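Local coordinates for galactonate dehydratase (PDB 5OLC), which belongs to the enolase superfamily, pairing a mandelate racemase-type N-terminal domain with an enolase-like C-terminal domain of the TIM-barrel clan, at residues I14-I19 with S65-F70; I41-I44 with T50-W53; I80-L85 with D115-L120; A311-V316 with L369-D374. One frame throughout, in Å; residues are numbered along the deposited sequence.

Contact 1: I14-I19 with S65-F70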
loop_
_atom_site.group_PDB
_atom_site.type_symbol
_atom_site.label_atom_id
_atom_site.label_comp_id
_atom_site.label_asym_id
_atom_site.label_seq_id
_atom_site.Cartn_x
_atom_site.Cartn_y
_atom_site.Cartn_z
ATOM N N ILE A 14 -24.935 -43.455 -0.179
ATOM C CA ILE A 14 -25.230 -42.025 0.032
ATOM C C ILE A 14 -26.636 -41.808 -0.572
ATOM O O ILE A 14 -26.857 -42.153 -1.732
ATOM C CB ILE A 14 -24.164 -41.044 -0.580
ATOM C CG1 ILE A 14 -22.728 -41.349 -0.090
ATOM C CG2 ILE A 14 -24.529 -39.576 -0.274
ATOM C CD1 ILE A 14 -21.664 -41.046 -1.093
ATOM N N GLU A 15 -27.585 -41.271 0.222
ATOM C CA GLU A 15 -28.965 -41.072 -0.225
ATOM C C GLU A 15 -29.487 -39.640 -0.050
ATOM O O GLU A 15 -29.976 -39.289 1.029
ATOM C CB GLU A 15 -29.913 -42.081 0.442
ATOM C CG GLU A 15 -29.848 -43.475 -0.173
ATOM C CD GLU A 15 -30.284 -44.656 0.680
ATOM O OE1 GLU A 15 -30.808 -44.450 1.801
ATOM O OE2 GLU A 15 -30.094 -45.802 0.214
ATOM N N PRO A 16 -29.451 -38.818 -1.132
ATOM C CA PRO A 16 -30.002 -37.455 -1.035
ATOM C C PRO A 16 -31.529 -37.410 -1.161
ATOM O O PRO A 16 -32.099 -38.129 -1.966
ATOM C CB PRO A 16 -29.288 -36.715 -2.160
ATOM C CG PRO A 16 -28.959 -37.775 -3.182
ATOM C CD PRO A 16 -28.916 -39.098 -2.488
ATOM N N TYR A 17 -32.189 -36.605 -0.333
ATOM C CA TYR A 17 -33.643 -36.469 -0.345
ATOM C C TYR A 17 -34.029 -35.016 -0.383
ATOM O O TYR A 17 -33.601 -34.251 0.485
ATOM C CB TYR A 17 -34.301 -37.115 0.882
ATOM C CG TYR A 17 -33.919 -38.560 1.129
ATOM C CD1 TYR A 17 -34.455 -39.587 0.354
ATOM C CD2 TYR A 17 -33.076 -38.911 2.180
ATOM C CE1 TYR A 17 -34.119 -40.923 0.584
ATOM C CE2 TYR A 17 -32.735 -40.244 2.423
ATOM C CZ TYR A 17 -33.259 -41.248 1.620
ATOM O OH TYR A 17 -32.928 -42.566 1.831
ATOM N N VAL A 18 -34.834 -34.631 -1.400
ATOM C CA VAL A 18 -35.368 -33.279 -1.573
ATOM C C VAL A 18 -36.743 -33.299 -0.934
ATOM O O VAL A 18 -37.614 -34.063 -1.367
ATOM C CB VAL A 18 -35.450 -32.829 -3.046
ATOM C CG1 VAL A 18 -36.092 -31.456 -3.152
ATOM C CG2 VAL A 18 -34.088 -32.834 -3.702
ATOM N N ILE A 19 -36.928 -32.501 0.114
ATOM C CA ILE A 19 -38.199 -32.476 0.825
ATOM C C ILE A 19 -38.876 -31.125 0.604
ATOM O O ILE A 19 -38.225 -30.084 0.723
ATOM C CB ILE A 19 -38.069 -32.919 2.316
ATOM C CG1 ILE A 19 -36.970 -32.125 3.082
ATOM C CG2 ILE A 19 -37.818 -34.430 2.386
ATOM C CD1 ILE A 19 -37.028 -32.173 4.640
ATOM N N SER A 65 -28.316 -33.028 -7.066
ATOM C CA SER A 65 -27.580 -33.544 -8.218
ATOM C C SER A 65 -26.092 -33.479 -7.936
ATOM O O SER A 65 -25.330 -34.294 -8.471
ATOM C CB SER A 65 -27.918 -32.737 -9.466
ATOM O OG SER A 65 -29.304 -32.846 -9.728
ATOM N N GLY A 66 -25.707 -32.491 -7.114
ATOM C CA GLY A 66 -24.334 -32.268 -6.689
ATOM C C GLY A 66 -23.833 -33.467 -5.923
ATOM O O GLY A 66 -22.793 -34.027 -6.284
ATOM N N ILE A 67 -24.631 -33.916 -4.905
ATOM C CA ILE A 67 -24.333 -35.096 -4.086
ATOM C C ILE A 67 -24.148 -36.303 -5.020
ATOM O O ILE A 67 -23.136 -37.006 -4.898
ATOM C CB ILE A 67 -25.416 -35.334 -3.021
ATOM C CG1 ILE A 67 -25.362 -34.242 -1.939
ATOM C CG2 ILE A 67 -25.271 -36.729 -2.412
ATOM C CD1 ILE A 67 -26.682 -33.765 -1.438
ATOM N N ASP A 68 -25.082 -36.478 -6.002
ATOM C CA ASP A 68 -25.042 -37.528 -7.026
ATOM C C ASP A 68 -23.739 -37.496 -7.834
ATOM O O ASP A 68 -23.290 -38.546 -8.314
ATOM C CB ASP A 68 -26.223 -37.389 -7.993
ATOM C CG ASP A 68 -27.623 -37.628 -7.443
ATOM O OD1 ASP A 68 -27.746 -38.041 -6.268
ATOM O OD2 ASP A 68 -28.596 -37.429 -8.201
ATOM N N PHE A 69 -23.148 -36.283 -8.001
ATOM C CA PHE A 69 -21.895 -36.105 -8.737
ATOM C C PHE A 69 -20.721 -36.726 -7.997
ATOM O O PHE A 69 -19.916 -37.411 -8.624
ATOM C CB PHE A 69 -21.634 -34.619 -9.088
ATOM C CG PHE A 69 -20.250 -34.357 -9.645
ATOM C CD1 PHE A 69 -19.941 -34.664 -10.970
ATOM C CD2 PHE A 69 -19.250 -33.826 -8.840
ATOM C CE1 PHE A 69 -18.654 -34.445 -11.472
ATOM C CE2 PHE A 69 -17.970 -33.603 -9.347
ATOM C CZ PHE A 69 -17.679 -33.918 -10.656
ATOM N N PHE A 70 -20.640 -36.492 -6.674
ATOM C CA PHE A 70 -19.571 -37.007 -5.809
ATOM C C PHE A 70 -19.782 -38.429 -5.359
ATOM O O PHE A 70 -18.810 -39.073 -4.949
ATOM C CB PHE A 70 -19.387 -36.134 -4.554
ATOM C CG PHE A 70 -19.085 -34.680 -4.831
ATOM C CD1 PHE A 70 -17.907 -34.306 -5.473
ATOM C CD2 PHE A 70 -19.971 -33.682 -4.433
ATOM C CE1 PHE A 70 -17.635 -32.973 -5.733
ATOM C CE2 PHE A 70 -19.695 -32.346 -4.689
ATOM C CZ PHE A 70 -18.526 -32.000 -5.332
#

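Contact 2: I41-I44 with T50-W53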
loop_
_atom_site.group_PDB
_atom_site.type_symbol
_atom_site.label_atom_id
_atom_site.label_comp_id
_atom_site.label_asym_id
_atom_site.label_seq_id
_atom_site.Cartn_x
_atom_site.Cartn_y
_atom_site.Cartn_z
ATOM N N ILE A 41 -31.494 -32.938 1.899
ATOM C CA ILE A 41 -30.918 -33.623 3.076
ATOM C C ILE A 41 -30.197 -34.910 2.564
ATOM O O ILE A 41 -30.631 -35.465 1.561
ATOM C CB ILE A 41 -32.132 -34.001 3.997
ATOM C CG1 ILE A 41 -32.875 -32.772 4.578
ATOM C CG2 ILE A 41 -31.786 -34.974 5.079
ATOM C CD1 ILE A 41 -32.319 -32.080 5.782
ATOM N N VAL A 42 -29.150 -35.401 3.253
ATOM C CA VAL A 42 -28.447 -36.658 2.908
ATOM C C VAL A 42 -28.400 -37.632 4.068
ATOM O O VAL A 42 -28.305 -37.213 5.223
ATOM C CB VAL A 42 -26.992 -36.504 2.414
ATOM C CG1 VAL A 42 -26.847 -36.768 0.928
ATOM C CG2 VAL A 42 -26.361 -35.193 2.862
ATOM N N LYS A 43 -28.318 -38.935 3.738
ATOM C CA LYS A 43 -28.110 -40.024 4.670
ATOM C C LYS A 43 -26.993 -40.896 4.085
ATOM O O LYS A 43 -27.164 -41.550 3.047
ATOM C CB LYS A 43 -29.388 -40.841 4.896
ATOM C CG LYS A 43 -29.328 -41.795 6.090
ATOM C CD LYS A 43 -30.299 -42.921 5.871
ATOM C CE LYS A 43 -30.646 -43.643 7.141
ATOM N NZ LYS A 43 -31.966 -44.334 7.050
ATOM N N ILE A 44 -25.826 -40.859 4.734
ATOM C CA ILE A 44 -24.710 -41.703 4.329
ATOM C C ILE A 44 -24.761 -42.860 5.292
ATOM O O ILE A 44 -24.826 -42.648 6.506
ATOM C CB ILE A 44 -23.318 -40.997 4.323
ATOM C CG1 ILE A 44 -23.350 -39.716 3.460
ATOM C CG2 ILE A 44 -22.210 -41.981 3.836
ATOM C CD1 ILE A 44 -22.361 -38.718 3.793
ATOM N N THR A 50 -24.223 -48.106 10.066
ATOM C CA THR A 50 -24.083 -46.843 10.788
ATOM C C THR A 50 -24.466 -45.786 9.773
ATOM O O THR A 50 -23.877 -45.729 8.680
ATOM C CB THR A 50 -22.654 -46.644 11.297
ATOM O OG1 THR A 50 -22.419 -47.564 12.362
ATOM C CG2 THR A 50 -22.397 -45.231 11.783
ATOM N N TYR A 51 -25.497 -44.996 10.100
ATOM C CA TYR A 51 -25.903 -43.903 9.229
ATOM C C TYR A 51 -25.524 -42.583 9.838
ATOM O O TYR A 51 -25.199 -42.523 11.019
ATOM C CB TYR A 51 -27.383 -43.965 8.865
ATOM C CG TYR A 51 -28.339 -43.832 10.031
ATOM C CD1 TYR A 51 -28.870 -44.955 10.649
ATOM C CD2 TYR A 51 -28.835 -42.585 10.412
ATOM C CE1 TYR A 51 -29.792 -44.843 11.686
ATOM C CE2 TYR A 51 -29.766 -42.459 11.440
ATOM C CZ TYR A 51 -30.248 -43.593 12.069
ATOM O OH TYR A 51 -31.149 -43.479 13.096
ATOM N N GLY A 52 -25.538 -41.549 9.011
ATOM C CA GLY A 52 -25.243 -40.164 9.364
ATOM C C GLY A 52 -26.105 -39.240 8.529
ATOM O O GLY A 52 -26.242 -39.440 7.314
ATOM N N TRP A 53 -26.736 -38.254 9.190
ATOM C CA TRP A 53 -27.615 -37.279 8.536
ATOM C C TRP A 53 -26.912 -35.925 8.264
ATOM O O TRP A 53 -26.235 -35.373 9.132
ATOM C CB TRP A 53 -28.936 -37.106 9.325
ATOM C CG TRP A 53 -29.914 -38.228 9.137
ATOM C CD1 TRP A 53 -30.246 -39.189 10.049
ATOM C CD2 TRP A 53 -30.676 -38.516 7.953
ATOM N NE1 TRP A 53 -31.179 -40.054 9.510
ATOM C CE2 TRP A 53 -31.449 -39.673 8.219
ATOM C CE3 TRP A 53 -30.809 -37.889 6.704
ATOM C CZ2 TRP A 53 -32.340 -40.207 7.283
ATOM C CZ3 TRP A 53 -31.672 -38.435 5.775
ATOM C CH2 TRP A 53 -32.436 -39.573 6.071
#

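Contact 3: I80-L85 with D115-L120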
loop_
_atom_site.group_PDB
_atom_site.type_symbol
_atom_site.label_atom_id
_atom_site.label_comp_id
_atom_site.label_asym_id
_atom_site.label_seq_id
_atom_site.Cartn_x
_atom_site.Cartn_y
_atom_site.Cartn_z
ATOM N N ILE A 80 -14.327 -42.249 8.892
ATOM C CA ILE A 80 -13.588 -41.589 9.994
ATOM C C ILE A 80 -12.598 -40.554 9.449
ATOM O O ILE A 80 -12.536 -39.436 9.977
ATOM C CB ILE A 80 -12.912 -42.510 11.061
ATOM C CG1 ILE A 80 -12.541 -43.900 10.507
ATOM C CG2 ILE A 80 -13.742 -42.613 12.337
ATOM C CD1 ILE A 80 -11.142 -44.008 9.861
ATOM N N GLY A 81 -11.860 -40.928 8.389
ATOM C CA GLY A 81 -10.936 -40.042 7.689
ATOM C C GLY A 81 -11.684 -39.091 6.760
ATOM O O GLY A 81 -11.401 -39.041 5.561
ATOM N N HIS A 82 -12.655 -38.329 7.328
ATOM C CA HIS A 82 -13.559 -37.392 6.667
ATOM C C HIS A 82 -12.841 -36.370 5.794
ATOM O O HIS A 82 -13.372 -35.976 4.741
ATOM C CB HIS A 82 -14.462 -36.706 7.707
ATOM C CG HIS A 82 -13.732 -35.740 8.573
ATOM N ND1 HIS A 82 -13.021 -36.159 9.681
ATOM C CD2 HIS A 82 -13.552 -34.413 8.415
ATOM C CE1 HIS A 82 -12.445 -35.073 10.174
ATOM N NE2 HIS A 82 -12.731 -34.001 9.442
ATOM N N GLU A 83 -11.631 -35.943 6.232
ATOM C CA GLU A 83 -10.817 -34.966 5.501
ATOM C C GLU A 83 -10.268 -35.548 4.205
ATOM O O GLU A 83 -10.105 -34.800 3.245
ATOM C CB GLU A 83 -9.699 -34.392 6.375
ATOM C CG GLU A 83 -10.077 -33.091 7.062
ATOM C CD GLU A 83 -9.114 -32.516 8.088
ATOM O OE1 GLU A 83 -7.884 -32.552 7.855
ATOM O OE2 GLU A 83 -9.602 -31.970 9.105
ATOM N N VAL A 84 -10.053 -36.885 4.150
ATOM C CA VAL A 84 -9.580 -37.559 2.936
ATOM C C VAL A 84 -10.689 -37.496 1.872
ATOM O O VAL A 84 -10.406 -37.330 0.678
ATOM C CB VAL A 84 -9.098 -39.011 3.203
ATOM C CG1 VAL A 84 -8.297 -39.578 2.028
ATOM C CG2 VAL A 84 -8.289 -39.091 4.480
ATOM N N LEU A 85 -11.956 -37.580 2.327
ATOM C CA LEU A 85 -13.144 -37.509 1.460
ATOM C C LEU A 85 -13.361 -36.078 0.997
ATOM O O LEU A 85 -13.610 -35.873 -0.187
ATOM C CB LEU A 85 -14.403 -38.068 2.162
ATOM C CG LEU A 85 -14.284 -39.485 2.729
ATOM C CD1 LEU A 85 -15.438 -39.815 3.616
ATOM C CD2 LEU A 85 -14.152 -40.522 1.630
ATOM N N ASP A 115 -21.691 -36.786 11.735
ATOM C CA ASP A 115 -22.724 -37.483 12.513
ATOM C C ASP A 115 -22.266 -38.918 12.650
ATOM O O ASP A 115 -22.272 -39.425 13.768
ATOM C CB ASP A 115 -24.112 -37.415 11.853
ATOM C CG ASP A 115 -25.286 -37.714 12.783
ATOM O OD1 ASP A 115 -25.142 -37.523 14.019
ATOM O OD2 ASP A 115 -26.369 -38.095 12.269
ATOM N N ILE A 116 -21.776 -39.539 11.535
ATOM C CA ILE A 116 -21.205 -40.889 11.486
ATOM C C ILE A 116 -20.080 -41.001 12.493
ATOM O O ILE A 116 -20.161 -41.864 13.349
ATOM C CB ILE A 116 -20.729 -41.292 10.057
ATOM C CG1 ILE A 116 -21.910 -41.776 9.170
ATOM C CG2 ILE A 116 -19.606 -42.355 10.096
ATOM C CD1 ILE A 116 -21.601 -41.910 7.666
ATOM N N LYS A 117 -19.056 -40.125 12.418
ATOM C CA LYS A 117 -17.880 -40.114 13.303
ATOM C C LYS A 117 -18.265 -39.997 14.750
ATOM O O LYS A 117 -17.728 -40.733 15.578
ATOM C CB LYS A 117 -16.957 -38.968 12.934
ATOM C CG LYS A 117 -15.574 -39.396 12.455
ATOM C CD LYS A 117 -14.757 -38.186 11.930
ATOM C CE LYS A 117 -14.705 -37.021 12.899
ATOM N NZ LYS A 117 -14.527 -37.468 14.321
ATOM N N GLY A 118 -19.212 -39.106 15.031
ATOM C CA GLY A 118 -19.758 -38.907 16.365
ATOM C C GLY A 118 -20.327 -40.197 16.918
ATOM O O GLY A 118 -19.942 -40.639 18.006
ATOM N N LYS A 119 -21.197 -40.844 16.122
ATOM C CA LYS A 119 -21.801 -42.132 16.441
ATOM C C LYS A 119 -20.687 -43.210 16.624
ATOM O O LYS A 119 -20.542 -43.754 17.721
ATOM C CB LYS A 119 -22.833 -42.519 15.357
ATOM C CG LYS A 119 -24.119 -41.668 15.402
ATOM C CD LYS A 119 -24.949 -41.777 14.104
ATOM C CE LYS A 119 -26.402 -41.381 14.253
ATOM N NZ LYS A 119 -27.049 -41.099 12.951
ATOM N N LEU A 120 -19.889 -43.454 15.556
ATOM C CA LEU A 120 -18.742 -44.358 15.422
ATOM C C LEU A 120 -17.832 -44.352 16.669
ATOM O O LEU A 120 -17.505 -45.420 17.196
ATOM C CB LEU A 120 -17.924 -43.866 14.195
ATOM C CG LEU A 120 -17.252 -44.846 13.228
ATOM C CD1 LEU A 120 -16.256 -45.808 13.933
ATOM C CD2 LEU A 120 -18.244 -45.549 12.383
#

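Contact 4: A311-V316 with L369-D374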
loop_
_atom_site.group_PDB
_atom_site.type_symbol
_atom_site.label_atom_id
_atom_site.label_comp_id
_atom_site.label_asym_id
_atom_site.label_seq_id
_atom_site.Cartn_x
_atom_site.Cartn_y
_atom_site.Cartn_z
ATOM N N ALA A 311 -29.090 -29.153 10.233
ATOM C CA ALA A 311 -28.391 -27.874 10.112
ATOM C C ALA A 311 -28.227 -27.195 11.468
ATOM O O ALA A 311 -27.109 -26.765 11.788
ATOM C CB ALA A 311 -29.160 -26.951 9.204
ATOM N N ILE A 312 -29.332 -27.066 12.263
ATOM C CA ILE A 312 -29.254 -26.423 13.579
ATOM C C ILE A 312 -28.271 -27.176 14.482
ATOM O O ILE A 312 -27.415 -26.536 15.085
ATOM C CB ILE A 312 -30.629 -26.180 14.232
ATOM C CG1 ILE A 312 -31.514 -25.343 13.311
ATOM C CG2 ILE A 312 -30.492 -25.512 15.616
ATOM C CD1 ILE A 312 -33.002 -25.713 13.327
ATOM N N SER A 313 -28.334 -28.529 14.494
ATOM C CA SER A 313 -27.436 -29.389 15.277
ATOM C C SER A 313 -25.963 -29.107 15.009
ATOM O O SER A 313 -25.220 -28.915 15.965
ATOM C CB SER A 313 -27.740 -30.863 15.038
ATOM O OG SER A 313 -28.979 -31.189 15.636
ATOM N N ALA A 314 -25.559 -29.027 13.715
ATOM C CA ALA A 314 -24.196 -28.727 13.286
ATOM C C ALA A 314 -23.715 -27.389 13.899
ATOM O O ALA A 314 -22.574 -27.314 14.376
ATOM C CB ALA A 314 -24.129 -28.690 11.769
ATOM N N ALA A 315 -24.612 -26.365 13.950
ATOM C CA ALA A 315 -24.321 -25.073 14.577
ATOM C C ALA A 315 -24.241 -25.213 16.083
ATOM O O ALA A 315 -23.328 -24.651 16.669
ATOM C CB ALA A 315 -25.353 -24.036 14.196
ATOM N N VAL A 316 -25.136 -25.999 16.708
ATOM C CA VAL A 316 -25.098 -26.232 18.165
ATOM C C VAL A 316 -23.704 -26.737 18.533
ATOM O O VAL A 316 -23.054 -26.175 19.412
ATOM C CB VAL A 316 -26.174 -27.227 18.694
ATOM C CG1 VAL A 316 -26.162 -27.273 20.214
ATOM C CG2 VAL A 316 -27.569 -26.898 18.182
ATOM N N LEU A 369 -24.407 -35.637 15.903
ATOM C CA LEU A 369 -25.152 -34.373 15.960
ATOM C C LEU A 369 -26.312 -34.431 16.957
ATOM O O LEU A 369 -26.706 -33.401 17.510
ATOM C CB LEU A 369 -25.672 -33.971 14.559
ATOM C CG LEU A 369 -24.661 -33.824 13.429
ATOM C CD1 LEU A 369 -25.344 -33.924 12.103
ATOM C CD2 LEU A 369 -23.895 -32.507 13.535
ATOM N N GLY A 370 -26.845 -35.631 17.160
ATOM C CA GLY A 370 -27.956 -35.864 18.075
ATOM C C GLY A 370 -29.278 -35.669 17.389
ATOM O O GLY A 370 -30.222 -35.142 17.989
ATOM N N VAL A 371 -29.325 -36.095 16.107
ATOM C CA VAL A 371 -30.496 -35.985 15.236
ATOM C C VAL A 371 -30.816 -37.243 14.448
ATOM O O VAL A 371 -29.916 -37.990 14.020
ATOM C CB VAL A 371 -30.477 -34.777 14.267
ATOM C CG1 VAL A 371 -30.905 -33.501 14.968
ATOM C CG2 VAL A 371 -29.145 -34.635 13.531
ATOM N N ASP A 372 -32.133 -37.391 14.184
ATOM C CA ASP A 372 -32.729 -38.433 13.372
ATOM C C ASP A 372 -33.809 -37.872 12.449
ATOM O O ASP A 372 -34.260 -36.734 12.634
ATOM C CB ASP A 372 -33.260 -39.583 14.236
ATOM C CG ASP A 372 -32.615 -40.908 13.883
ATOM O OD1 ASP A 372 -32.343 -41.137 12.675
ATOM O OD2 ASP A 372 -32.377 -41.718 14.811
ATOM N N VAL A 373 -34.186 -38.666 11.430
ATOM C CA VAL A 373 -35.221 -38.320 10.461
ATOM C C VAL A 373 -36.390 -39.331 10.566
ATOM O O VAL A 373 -36.156 -40.543 10.474
ATOM C CB VAL A 373 -34.635 -38.218 9.022
ATOM C CG1 VAL A 373 -35.728 -38.238 7.948
ATOM C CG2 VAL A 373 -33.735 -36.991 8.873
ATOM N N ASP A 374 -37.634 -38.823 10.771
ATOM C CA ASP A 374 -38.863 -39.623 10.808
ATOM C C ASP A 374 -39.075 -40.042 9.351
ATOM O O ASP A 374 -39.437 -39.206 8.517
ATOM C CB ASP A 374 -40.053 -38.772 11.327
ATOM C CG ASP A 374 -41.380 -39.492 11.546
ATOM O OD1 ASP A 374 -41.578 -40.574 10.954
ATOM O OD2 ASP A 374 -42.238 -38.948 12.278
#

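Contact 1: I14-I19 with S65-F70
I67 reaches from helix 60-70 to I14 and P16 on strand 11-22. The two segments run nearly antiparallel, at 170°, with their axes 8.6 Å apart. The CB of I67 points at the strand and splits the side chain into two arms. CG2 stands anti to the backbone N, and this sends it toward the strand. I67 CG2 lies 3.6 Å from I14 CG2. I67 CG2 is 3.9 Å from P16 CG. The other arm runs through CG1 to its tip, where I67 CD1 lies 4.0 Å from P16 CB. The P16 ring lies alongside I67, the two side chains pointing in opposite senses, and P16 CB touches both CG2 and CD1. I14 and I67 meet at a slant. Beyond the strand, I67 also packs on V42 of strand 36-46 and on A108 of helix 101-120. I14 packs on V42 and I44.

D68 borders this apolar patch. D68 OD1 sits 3.3 Å from P16 CG, a van der Waals approach and not a polar bond. Its other oxygen, OD2, makes a salt bridge with K64, one turn earlier in the helix. S65 points away from the strand; its OG bonds A61 O and S65 OG of the second subunit.

No hydrogen bond crosses between the segments. Helix 60-70 is held on the sheet of the N-terminal domain by hydrocarbon packing, and the D68 carboxylate, at the margin, is paired with K64.

Contact 2: I41-I44 with T50-W53
K43 and W53 form a non-hydrogen-bonded antiparallel pair, followed by the hydrogen-bonded pair of I44 and G52, and the strand axes lie 4.7 Å apart at 163°. I44 N donates to G52 O at 3.0 Å. G52 N returns the bond to I44 O at 2.8 Å. These strands form a beta hairpin in the three-stranded sheet of the N-terminal domain.

K43 lies between two aromatic side chains. A chi1 of -167° puts its CG anti to the backbone N; the extended chain takes CB, CG and CD across the W53 indole and CE on to Y51. K43 CB sits over one face of the W53 six-membered ring, 3.5 Å from its centroid. Farther out, K43 NZ stands over the Y51 ring, 4.8 Å from the centroid and 14° off the normal, a cation-pi contact. The Y51 OH bonds D372. I41 meets the W53 side chain at about a right angle, with I41 CG2 3.5 Å from W53 CE3. On the other face of the sheet, I44 packs on I109, A112 and I116 of helix 101-120.

The lysine therefore uses both halves of its chain. CB gives a CH-pi contact to the indole and CE an off-centre one to the Y51 ring. The ammonium group probably gains electrostatic stabilisation from the phenol ring.

Contact 3: I80-L85 with D115-L120
I80 and K117 carry most of this contact, which joins the turn leading into helix 82-93 to the end of helix 101-120. The apolar contacts come first. I80 CG2 lies 3.7 Å from K117 CG, and the two side chains cross at about a right angle. I80 CG2 is also 4.3 Å from L120 CG, a looser approach one turn farther along the helix. L120 also packs on L46 of strand 36-46, and I80 on V127 of the third subunit.

The second group surrounds I80 O. G81 is the centre of an inverse gamma turn, and H82 N donates to I80 O at 2.9 Å. The imidazole folds back as well: H82 ND1 makes a weak bond to I80 O at 3.3 Å. K117 CD approaches this oxygen too, without a hydrogen bond. K117 CD lies 3.5 Å from H82 ND1; the bend at chi3 (51°) then places CE beside the imidazole, and the bend at chi4 (41°) turns NZ. The ring of H82 also meets that of W114, with the planes at about 60°.

Charged groups next to the contact have other partners. K119 and D115 form a salt bridge and also bond Y51 O and W53 N of strand 51-56, while E83 OE1 pairs with K288 and K133 of the third subunit.

Across the segments, the lysine acts through its methylenes. I80 O is bonded by H82 N and, weakly, by H82 ND1, both within its own segment, while K117 brings only methylenes to it.

Contact 4: A311-V316 with L369-D374
S313 and L369 are the closest residues of the two backbones, with CA atoms 5.5 Å apart. S313 lies on helix 309-321. L369 sits in the loop before strand 371-373, and G370 turns the chain into that strand with a positive phi of 88°.

S313 CB faces L369 CB at 3.8 Å. L369 CD2 reaches the helix backbone at A314 CA, also 3.8 Å away, and lies 4.2 Å from A314 CB. The S313 hydroxyl stands beside its own backbone N (chi1 -70°), which lets OG bond back to W309 O one turn earlier. It also lies against V371 CG1, so the strand residue covers it with a methyl.

Both segments lie in the enolase-like C-terminal domain, a TIM-barrel-type domain; helix 309-321 comes after its strand 300-301, and strand 371-373 pairs antiparallel with strand 350-357. All four touching residues are buried.

The loop also faces the N-terminal domain, since L369 N donates to D115 OD1 of helix 101-120. L369 O has a weak hydrogen bond from H317 NE2, farther along the helix.

How the contacts relate
Contacts 1, 2 and 3 belong to the N-terminal domain, and contact 4 to the C-terminal one. Contacts 2 and 4 are buried; contacts 1 and 3 are partly buried and lie beside other subunits. Contacts 1 and 2 share a sheet, and I67 touches V42 between them. Contact 2 also touches both others: I116 of contact 3 packs on I44 and G52, while W53 packs on V373 and L369 of contact 4. Polar bonds join the domains, D115 to L369 N and Y51 OH to D372. Backbone hydrogen bonds cross only contact 2. The others rely on side-chain packing: branched aliphatics and proline in contact 1, lysine methylenes in contact 3, S313 and A314 against L369 and V371 in contact 4.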